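Local coordinates for ylmH (Streptococcus pneumoniae, PDB 2FPH), which probably acts in cell division and probably binds nucleic acid, carrying a putative RNA-binding domain of the RRM clan, at residues A[22-27]-A[71-76]; A[42-47]-A[67-72]. All coordinates share one frame; numbering follows the deposited sequence.

Contact 1: residues A[22-27]-A[71-76]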
ATOM      1  N   LYS A  22     -10.453  15.918  -6.129  1.00 16.95           N
ATOM      2  CA  LYS A  22     -11.594  16.195  -7.021  1.00 18.25           C
ATOM      3  C   LYS A  22     -12.569  15.022  -7.120  1.00 18.40           C
ATOM      4  O   LYS A  22     -13.744  15.251  -7.172  1.00 18.20           O
ATOM      5  CB  LYS A  22     -11.118  16.601  -8.412  1.00 18.58           C
ATOM      6  CG  LYS A  22     -12.187  16.569  -9.589  1.00 25.96           C
ATOM      7  CD  LYS A  22     -12.715  17.929  -9.976  1.00 29.95           C
ATOM      8  CE  LYS A  22     -13.775  17.846 -11.145  1.00 32.26           C
ATOM      9  NZ  LYS A  22     -13.536  18.846 -12.284  1.00 36.98           N
ATOM     10  N   LYS A  23     -12.087  13.780  -7.144  1.00 16.97           N
ATOM     11  CA  LYS A  23     -12.953  12.614  -7.142  1.00 17.72           C
ATOM     12  C   LYS A  23     -13.885  12.621  -5.931  1.00 16.72           C
ATOM     13  O   LYS A  23     -15.073  12.247  -6.030  1.00 16.71           O
ATOM     14  CB  LYS A  23     -12.125  11.317  -7.075  1.00 17.60           C
ATOM     15  CG  LYS A  23     -11.374  10.870  -8.305  1.00 24.63           C
ATOM     16  CD  LYS A  23     -11.645  11.586  -9.599  1.00 29.90           C
ATOM     17  CE  LYS A  23     -12.120  10.571 -10.694  1.00 31.97           C
ATOM     18  NZ  LYS A  23     -11.983  11.079 -12.116  1.00 35.06           N
ATOM     19  N   VAL A  24     -13.320  12.945  -4.762  1.00 16.27           N
ATOM     20  CA  VAL A  24     -14.116  12.997  -3.557  1.00 16.01           C
ATOM     21  C   VAL A  24     -15.105  14.142  -3.612  1.00 15.88           C
ATOM     22  O   VAL A  24     -16.249  13.996  -3.172  1.00 15.52           O
ATOM     23  CB  VAL A  24     -13.282  13.089  -2.301  1.00 16.99           C
ATOM     24  CG1 VAL A  24     -14.200  13.203  -1.097  1.00 18.45           C
ATOM     25  CG2 VAL A  24     -12.407  11.822  -2.198  1.00 18.40           C
ATOM     26  N   GLU A  25     -14.670  15.272  -4.135  1.00 15.64           N
ATOM     27  CA  GLU A  25     -15.588  16.416  -4.296  1.00 16.81           C
ATOM     28  C   GLU A  25     -16.728  16.002  -5.229  1.00 17.39           C
ATOM     29  O   GLU A  25     -17.905  16.312  -4.980  1.00 18.34           O
ATOM     30  CB  GLU A  25     -14.822  17.602  -4.842  1.00 18.51           C
ATOM     31  CG  GLU A  25     -13.766  18.164  -3.866  1.00 23.77           C
ATOM     32  CD  GLU A  25     -12.875  19.293  -4.411  1.00 26.41           C
ATOM     33  OE1 GLU A  25     -12.726  19.523  -5.639  1.00 29.98           O
ATOM     34  OE2 GLU A  25     -12.264  19.993  -3.568  1.00 30.70           O
ATOM     35  N   ASP A  26     -16.400  15.256  -6.283  1.00 16.52           N
ATOM     36  CA  ASP A  26     -17.416  14.962  -7.319  1.00 15.78           C
ATOM     37  C   ASP A  26     -18.426  13.959  -6.820  1.00 14.85           C
ATOM     38  O   ASP A  26     -19.609  14.057  -7.129  1.00 16.25           O
ATOM     39  CB  ASP A  26     -16.753  14.356  -8.535  1.00 15.88           C
ATOM     40  CG  ASP A  26     -15.971  15.349  -9.386  1.00 19.54           C
ATOM     41  OD1 ASP A  26     -16.088  16.575  -9.252  1.00 22.78           O
ATOM     42  OD2 ASP A  26     -15.228  14.946 -10.316  1.00 21.46           O
ATOM     43  N   SER A  27     -17.978  13.038  -5.965  1.00 15.26           N
ATOM     44  CA  SER A  27     -18.741  11.858  -5.646  1.00 17.30           C
ATOM     45  C   SER A  27     -19.381  11.940  -4.275  1.00 17.37           C
ATOM     46  O   SER A  27     -20.281  11.147  -4.003  1.00 19.17           O
ATOM     47  CB  SER A  27     -17.856  10.621  -5.703  1.00 17.88           C
ATOM     48  OG  SER A  27     -16.790  10.722  -4.784  1.00 19.31           O
ATOM     49  N   LEU A  71      -9.508   9.278   1.536  1.00 17.02           N
ATOM     50  CA  LEU A  71      -9.978  10.674   1.528  1.00 17.88           C
ATOM     51  C   LEU A  71     -11.494  10.626   1.601  1.00 18.99           C
ATOM     52  O   LEU A  71     -12.073   9.853   0.853  1.00 17.66           O
ATOM     53  CB  LEU A  71      -9.498  11.350   0.239  1.00 18.17           C
ATOM     54  CG  LEU A  71      -7.965  11.493   0.077  1.00 18.86           C
ATOM     55  CD1 LEU A  71      -7.459  11.876  -1.309  1.00 21.48           C
ATOM     56  CD2 LEU A  71      -7.453  12.500   1.023  1.00 22.36           C
ATOM     57  N   TYR A  72     -12.191  11.439   2.432  1.00 19.67           N
ATOM     58  CA  TYR A  72     -13.619  11.208   2.626  1.00 20.47           C
ATOM     59  C   TYR A  72     -14.372  12.396   3.205  1.00 21.99           C
ATOM     60  O   TYR A  72     -13.755  13.273   3.806  1.00 22.71           O
ATOM     61  CB  TYR A  72     -13.891   9.970   3.455  1.00 20.18           C
ATOM     62  CG  TYR A  72     -13.118   9.951   4.752  1.00 19.79           C
ATOM     63  CD1 TYR A  72     -11.835   9.461   4.784  1.00 19.00           C
ATOM     64  CD2 TYR A  72     -13.657  10.451   5.937  1.00 20.31           C
ATOM     65  CE1 TYR A  72     -11.082   9.476   5.942  1.00 20.88           C
ATOM     66  CE2 TYR A  72     -12.873  10.445   7.151  1.00 19.26           C
ATOM     67  CZ  TYR A  72     -11.616   9.935   7.120  1.00 20.04           C
ATOM     68  OH  TYR A  72     -10.819   9.937   8.271  1.00 21.27           O
ATOM     69  N   PRO A  73     -15.666  12.475   2.884  1.00 23.98           N
ATOM     70  CA  PRO A  73     -16.551  13.461   3.517  1.00 25.48           C
ATOM     71  C   PRO A  73     -16.781  13.081   4.980  1.00 26.00           C
ATOM     72  O   PRO A  73     -16.570  11.929   5.339  1.00 24.13           O
ATOM     73  CB  PRO A  73     -17.842  13.325   2.722  1.00 25.53           C
ATOM     74  CG  PRO A  73     -17.437  12.665   1.468  1.00 27.06           C
ATOM     75  CD  PRO A  73     -16.423  11.662   1.917  1.00 24.84           C
ATOM     76  N   ASP A  74     -17.342  14.015   5.754  1.00 26.66           N
ATOM     77  CA  ASP A  74     -17.402  13.911   7.225  1.00 27.09           C
ATOM     78  C   ASP A  74     -18.349  12.844   7.782  1.00 27.29           C
ATOM     79  O   ASP A  74     -18.084  12.274   8.878  1.00 28.23           O
ATOM     80  CB  ASP A  74     -17.729  15.257   7.831  1.00 28.95           C
ATOM     81  CG  ASP A  74     -16.620  16.292   7.621  1.00 31.63           C
ATOM     82  OD1 ASP A  74     -15.412  15.936   7.479  1.00 33.78           O
ATOM     83  OD2 ASP A  74     -16.876  17.512   7.566  1.00 37.60           O
ATOM     84  N   TYR A  75     -19.385  12.521   7.029  1.00 26.10           N
ATOM     85  CA  TYR A  75     -20.266  11.451   7.421  1.00 26.61           C
ATOM     86  C   TYR A  75     -19.499  10.109   7.635  1.00 25.75           C
ATOM     87  O   TYR A  75     -19.923   9.277   8.430  1.00 26.64           O
ATOM     88  CB  TYR A  75     -21.396  11.298   6.407  1.00 26.87           C
ATOM     89  CG  TYR A  75     -21.006  10.676   5.081  1.00 27.13           C
ATOM     90  CD1 TYR A  75     -20.618  11.478   4.006  1.00 31.22           C
ATOM     91  CD2 TYR A  75     -21.082   9.307   4.892  1.00 28.27           C
ATOM     92  CE1 TYR A  75     -20.243  10.915   2.787  1.00 30.81           C
ATOM     93  CE2 TYR A  75     -20.728   8.719   3.656  1.00 30.36           C
ATOM     94  CZ  TYR A  75     -20.317   9.545   2.613  1.00 30.18           C
ATOM     95  OH  TYR A  75     -19.993   8.979   1.416  1.00 33.72           O
ATOM     96  N   PHE A  76     -18.372   9.906   6.958  1.00 24.20           N
ATOM     97  CA  PHE A  76     -17.719   8.585   6.944  1.00 24.38           C
ATOM     98  C   PHE A  76     -16.724   8.493   8.145  1.00 25.14           C
ATOM     99  O   PHE A  76     -15.918   9.338   8.281  1.00 22.59           O
ATOM    100  CB  PHE A  76     -17.019   8.421   5.579  1.00 24.23           C
ATOM    101  CG  PHE A  76     -16.522   7.018   5.282  1.00 23.66           C
ATOM    102  CD1 PHE A  76     -17.397   6.034   4.839  1.00 22.32           C
ATOM    103  CD2 PHE A  76     -15.181   6.716   5.365  1.00 24.10           C
ATOM    104  CE1 PHE A  76     -16.957   4.773   4.525  1.00 24.93           C
ATOM    105  CE2 PHE A  76     -14.715   5.433   5.044  1.00 24.89           C
ATOM    106  CZ  PHE A  76     -15.614   4.454   4.649  1.00 23.70           C
TER
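Val24, in the last turn of helix 11-27, faces the end of strand 69-72, its CA lying 6.5 Å from the CA of Tyr72, and the chain beyond that strand runs on into a type I turn from Pro73 to Phe76. Val24 points toward the strand and carries the contact alone on the helix side. Its CG1 is anti to the backbone N (chi1 177°), which places it over the proline, 4.0 Å from Pro73 CD and slightly farther from Pro73 CG. The other methyl settles on the preceding part of the strand: Val24 CG2 is 3.6 Å from Leu71 O and 3.8 Å from Leu71 CB, the two side chains crossing at nearly a right angle. Tyr72, between Leu71 and Pro73, offers only its backbone, since its side chain leaves on the other side toward Ala54, Ser56 and Pro78. The valine therefore straddles the strand end, gripping it by van der Waals contact alone.

Just past it the helix finishes at Ser27, whose OG reaches back to Lys23 O at 2.6 Å, meeting the carbonyl at 140° and tilted 28° out of its plane. Within the turn, Tyr75 hydrogen-bonds through OH to Tyr28 O and sets its ring against that of Tyr28. Backbone hydrogen bonds of Leu71 with Phe31 and of Tyr72 with Ala54 put strand 69-72 in the middle of its antiparallel sheet. The C-terminal turn of helix 11-27 packs against the end of that strand, as in a two-layer alpha/beta arrangement.

Contact 2: residues A[42-47]-A[67-72]; sequences KLLKIL and VRVLLY
Leu44, Val69 and Leu71 meet with no flat group among them; there are no ring faces or edges to cover, and the contact is made of branched aliphatic ends. Leu44 leaves helix 38-50 toward the strand and works as a fork. One prong, CD1, runs alongside Val69 in the opposite direction and comes to 3.4 Å from Val69 CG1 and 3.8 Å from Val69 CB. The first of these is shorter than usual carbon contact and so doubtful in its exact value; chi1 of Leu44, -147°, lies away from a staggered value, which is consistent with strain. The other prong, CD2, meets Leu71 CD1 tip to tip at 3.8 Å.

Val69 and Leu71 are two residues apart and so present their side chains on one face of strand 69-72. That strand is the middle one of an antiparallel three-stranded sheet, bordered by 31-32 and 54-57, and helix 38-50 lies over the face from which these two residues rise. Leu70, between them, turns the other way, onto Leu32, Asp82 and Phe83. In Val69, CG1 is anti to the backbone N (chi1 164°), and this is the branch that reaches Leu44. On the helix, Leu43 packs on Phe13 and Leu14, and Leu47 on Leu14 and Met18, all of helix 11-27.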
ATOM      1  N   LYS A  42       2.632  12.402   3.553  1.00 14.65           N
ATOM      2  CA  LYS A  42       2.671  13.703   4.181  1.00 15.18           C
ATOM      3  C   LYS A  42       2.126  14.783   3.243  1.00 15.28           C
ATOM      4  O   LYS A  42       1.332  15.591   3.677  1.00 15.41           O
ATOM      5  CB  LYS A  42       4.099  14.048   4.625  1.00 16.07           C
ATOM      6  CG  LYS A  42       4.548  13.319   5.832  1.00 21.53           C
ATOM      7  CD  LYS A  42       5.849  13.920   6.444  1.00 28.20           C
ATOM      8  CE  LYS A  42       7.103  13.576   5.694  1.00 30.92           C
ATOM      9  NZ  LYS A  42       7.668  12.220   6.074  1.00 34.75           N
ATOM     10  N   LEU A  43       2.437  14.688   1.947  1.00 15.27           N
ATOM     11  CA  LEU A  43       1.941  15.647   0.942  1.00 14.42           C
ATOM     12  C   LEU A  43       0.457  15.580   0.837  1.00 14.24           C
ATOM     13  O   LEU A  43      -0.188  16.610   0.833  1.00 14.59           O
ATOM     14  CB  LEU A  43       2.515  15.315  -0.399  1.00 14.52           C
ATOM     15  CG  LEU A  43       3.686  16.070  -1.020  1.00 21.47           C
ATOM     16  CD1 LEU A  43       4.580  16.943  -0.058  1.00 19.85           C
ATOM     17  CD2 LEU A  43       4.377  15.296  -2.083  1.00 15.61           C
ATOM     18  N   LEU A  44      -0.096  14.359   0.812  1.00 13.57           N
ATOM     19  CA  LEU A  44      -1.541  14.227   0.603  1.00 14.60           C
ATOM     20  C   LEU A  44      -2.275  14.741   1.866  1.00 13.44           C
ATOM     21  O   LEU A  44      -3.304  15.377   1.775  1.00 16.15           O
ATOM     22  CB  LEU A  44      -1.860  12.785   0.271  1.00 14.61           C
ATOM     23  CG  LEU A  44      -2.991  12.406  -0.673  1.00 21.32           C
ATOM     24  CD1 LEU A  44      -3.566  11.015  -0.328  1.00 14.26           C
ATOM     25  CD2 LEU A  44      -3.981  13.444  -1.176  1.00 17.10           C
ATOM     26  N   LYS A  45      -1.775  14.434   3.059  1.00 15.26           N
ATOM     27  CA  LYS A  45      -2.335  14.984   4.295  1.00 15.93           C
ATOM     28  C   LYS A  45      -2.415  16.534   4.297  1.00 16.23           C
ATOM     29  O   LYS A  45      -3.430  17.086   4.684  1.00 17.11           O
ATOM     30  CB  LYS A  45      -1.511  14.507   5.497  1.00 17.82           C
ATOM     31  CG  LYS A  45      -1.824  13.066   5.875  1.00 20.28           C
ATOM     32  CD  LYS A  45      -0.796  12.493   6.795  1.00 24.12           C
ATOM     33  CE  LYS A  45      -1.188  11.128   7.400  1.00 28.21           C
ATOM     34  NZ  LYS A  45      -2.635  10.835   7.327  1.00 32.19           N
ATOM     35  N   ILE A  46      -1.388  17.177   3.784  1.00 16.60           N
ATOM     36  CA  ILE A  46      -1.382  18.642   3.623  1.00 17.88           C
ATOM     37  C   ILE A  46      -2.482  19.145   2.633  1.00 17.49           C
ATOM     38  O   ILE A  46      -3.334  20.012   2.978  1.00 17.37           O
ATOM     39  CB  ILE A  46      -0.040  19.171   3.211  1.00 19.11           C
ATOM     40  CG1 ILE A  46       1.023  18.925   4.306  1.00 21.76           C
ATOM     41  CG2 ILE A  46      -0.121  20.647   2.974  1.00 20.10           C
ATOM     42  CD1 ILE A  46       2.443  19.020   3.712  1.00 25.91           C
ATOM     43  N   LEU A  47      -2.522  18.502   1.466  1.00 17.10           N
ATOM     44  CA  LEU A  47      -3.552  18.847   0.452  1.00 17.36           C
ATOM     45  C   LEU A  47      -4.952  18.636   1.034  1.00 17.48           C
ATOM     46  O   LEU A  47      -5.815  19.474   0.883  1.00 14.91           O
ATOM     47  CB  LEU A  47      -3.342  18.018  -0.814  1.00 18.91           C
ATOM     48  CG  LEU A  47      -2.954  18.564  -2.188  1.00 25.20           C
ATOM     49  CD1 LEU A  47      -2.112  19.847  -2.160  1.00 23.38           C
ATOM     50  CD2 LEU A  47      -2.387  17.498  -3.069  1.00 24.31           C
ATOM     51  N   VAL A  67       1.851   3.029   2.623  1.00 13.04           N
ATOM     52  CA  VAL A  67       0.504   3.142   3.152  1.00 11.96           C
ATOM     53  C   VAL A  67      -0.502   3.359   2.072  1.00 12.11           C
ATOM     54  O   VAL A  67      -0.175   3.754   0.969  1.00 13.87           O
ATOM     55  CB  VAL A  67       0.385   4.275   4.224  1.00 13.19           C
ATOM     56  CG1 VAL A  67       1.266   4.016   5.366  1.00 11.93           C
ATOM     57  CG2 VAL A  67       0.695   5.627   3.622  1.00 11.96           C
ATOM     58  N   ARG A  68      -1.757   3.079   2.380  1.00 12.67           N
ATOM     59  CA  ARG A  68      -2.857   3.592   1.552  1.00 11.33           C
ATOM     60  C   ARG A  68      -3.640   4.612   2.343  1.00 11.64           C
ATOM     61  O   ARG A  68      -3.690   4.593   3.594  1.00 11.14           O
ATOM     62  CB  ARG A  68      -3.785   2.468   1.083  1.00 10.27           C
ATOM     63  CG  ARG A  68      -3.132   1.337   0.379  1.00 11.75           C
ATOM     64  CD  ARG A  68      -4.071   0.253  -0.160  1.00 12.77           C
ATOM     65  NE  ARG A  68      -4.864   0.734  -1.287  1.00 12.72           N
ATOM     66  CZ  ARG A  68      -5.749   0.021  -1.936  1.00 13.31           C
ATOM     67  NH1 ARG A  68      -5.991  -1.192  -1.537  1.00 15.16           N
ATOM     68  NH2 ARG A  68      -6.356   0.496  -3.029  1.00 14.59           N
ATOM     69  N   VAL A  69      -4.235   5.572   1.634  1.00 12.02           N
ATOM     70  CA  VAL A  69      -4.908   6.656   2.283  1.00 11.71           C
ATOM     71  C   VAL A  69      -6.332   6.697   1.845  1.00 12.08           C
ATOM     72  O   VAL A  69      -6.678   6.450   0.666  1.00 10.99           O
ATOM     73  CB  VAL A  69      -4.170   8.046   1.979  1.00 13.06           C
ATOM     74  CG1 VAL A  69      -4.980   9.286   2.288  1.00 15.39           C
ATOM     75  CG2 VAL A  69      -2.802   8.144   2.701  1.00 16.20           C
ATOM     76  N   LEU A  70      -7.173   7.045   2.789  1.00 13.35           N
ATOM     77  CA  LEU A  70      -8.577   7.239   2.465  1.00 15.15           C
ATOM     78  C   LEU A  70      -8.903   8.713   2.584  1.00 16.19           C
ATOM     79  O   LEU A  70      -8.606   9.361   3.594  1.00 15.38           O
ATOM     80  CB  LEU A  70      -9.390   6.407   3.414  1.00 15.33           C
ATOM     81  CG  LEU A  70      -9.594   4.953   3.161  1.00 17.72           C
ATOM     82  CD1 LEU A  70     -10.065   4.309   4.443  1.00 19.20           C
ATOM     83  CD2 LEU A  70     -10.636   4.913   1.960  1.00 16.02           C
ATOM     84  N   LEU A  71      -9.508   9.278   1.536  1.00 17.02           N
ATOM     85  CA  LEU A  71      -9.978  10.674   1.528  1.00 17.88           C
ATOM     86  C   LEU A  71     -11.494  10.626   1.601  1.00 18.99           C
ATOM     87  O   LEU A  71     -12.073   9.853   0.853  1.00 17.66           O
ATOM     88  CB  LEU A  71      -9.498  11.350   0.239  1.00 18.17           C
ATOM     89  CG  LEU A  71      -7.965  11.493   0.077  1.00 18.86           C
ATOM     90  CD1 LEU A  71      -7.459  11.876  -1.309  1.00 21.48           C
ATOM     91  CD2 LEU A  71      -7.453  12.500   1.023  1.00 22.36           C
ATOM     92  N   TYR A  72     -12.191  11.439   2.432  1.00 19.67           N
ATOM     93  CA  TYR A  72     -13.619  11.208   2.626  1.00 20.47           C
ATOM     94  C   TYR A  72     -14.372  12.396   3.205  1.00 21.99           C
ATOM     95  O   TYR A  72     -13.755  13.273   3.806  1.00 22.71           O
ATOM     96  CB  TYR A  72     -13.891   9.970   3.455  1.00 20.18           C
ATOM     97  CG  TYR A  72     -13.118   9.951   4.752  1.00 19.79           C
ATOM     98  CD1 TYR A  72     -11.835   9.461   4.784  1.00 19.00           C
ATOM     99  CD2 TYR A  72     -13.657  10.451   5.937  1.00 20.31           C
ATOM    100  CE1 TYR A  72     -11.082   9.476   5.942  1.00 20.88           C
ATOM    101  CE2 TYR A  72     -12.873  10.445   7.151  1.00 19.26           C
ATOM    102  CZ  TYR A  72     -11.616   9.935   7.120  1.00 20.04           C
ATOM    103  OH  TYR A  72     -10.819   9.937   8.271  1.00 21.27           O
TER

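In the fold
Contacts 1 and 2 both fall on strand 69-72 and share Leu71, with centres about 12 Å apart. Helix 11-27 meets the strand near its end through contact 1, whereas helix 38-50 meets it farther back through contact 2. Leu71 is the residue that touches both helices: its CB lies against the first, and its far end turns to the second, where it also touches Ala48. Contact 1 is the more peripheral, about 20 Å from the centre of the chain to its own centre, against about 12 Å for contact 2. Both use the middle strand of the three-stranded sheet, not the separate five-stranded one formed within residues 85-157, where the putative RNA-binding domain lies.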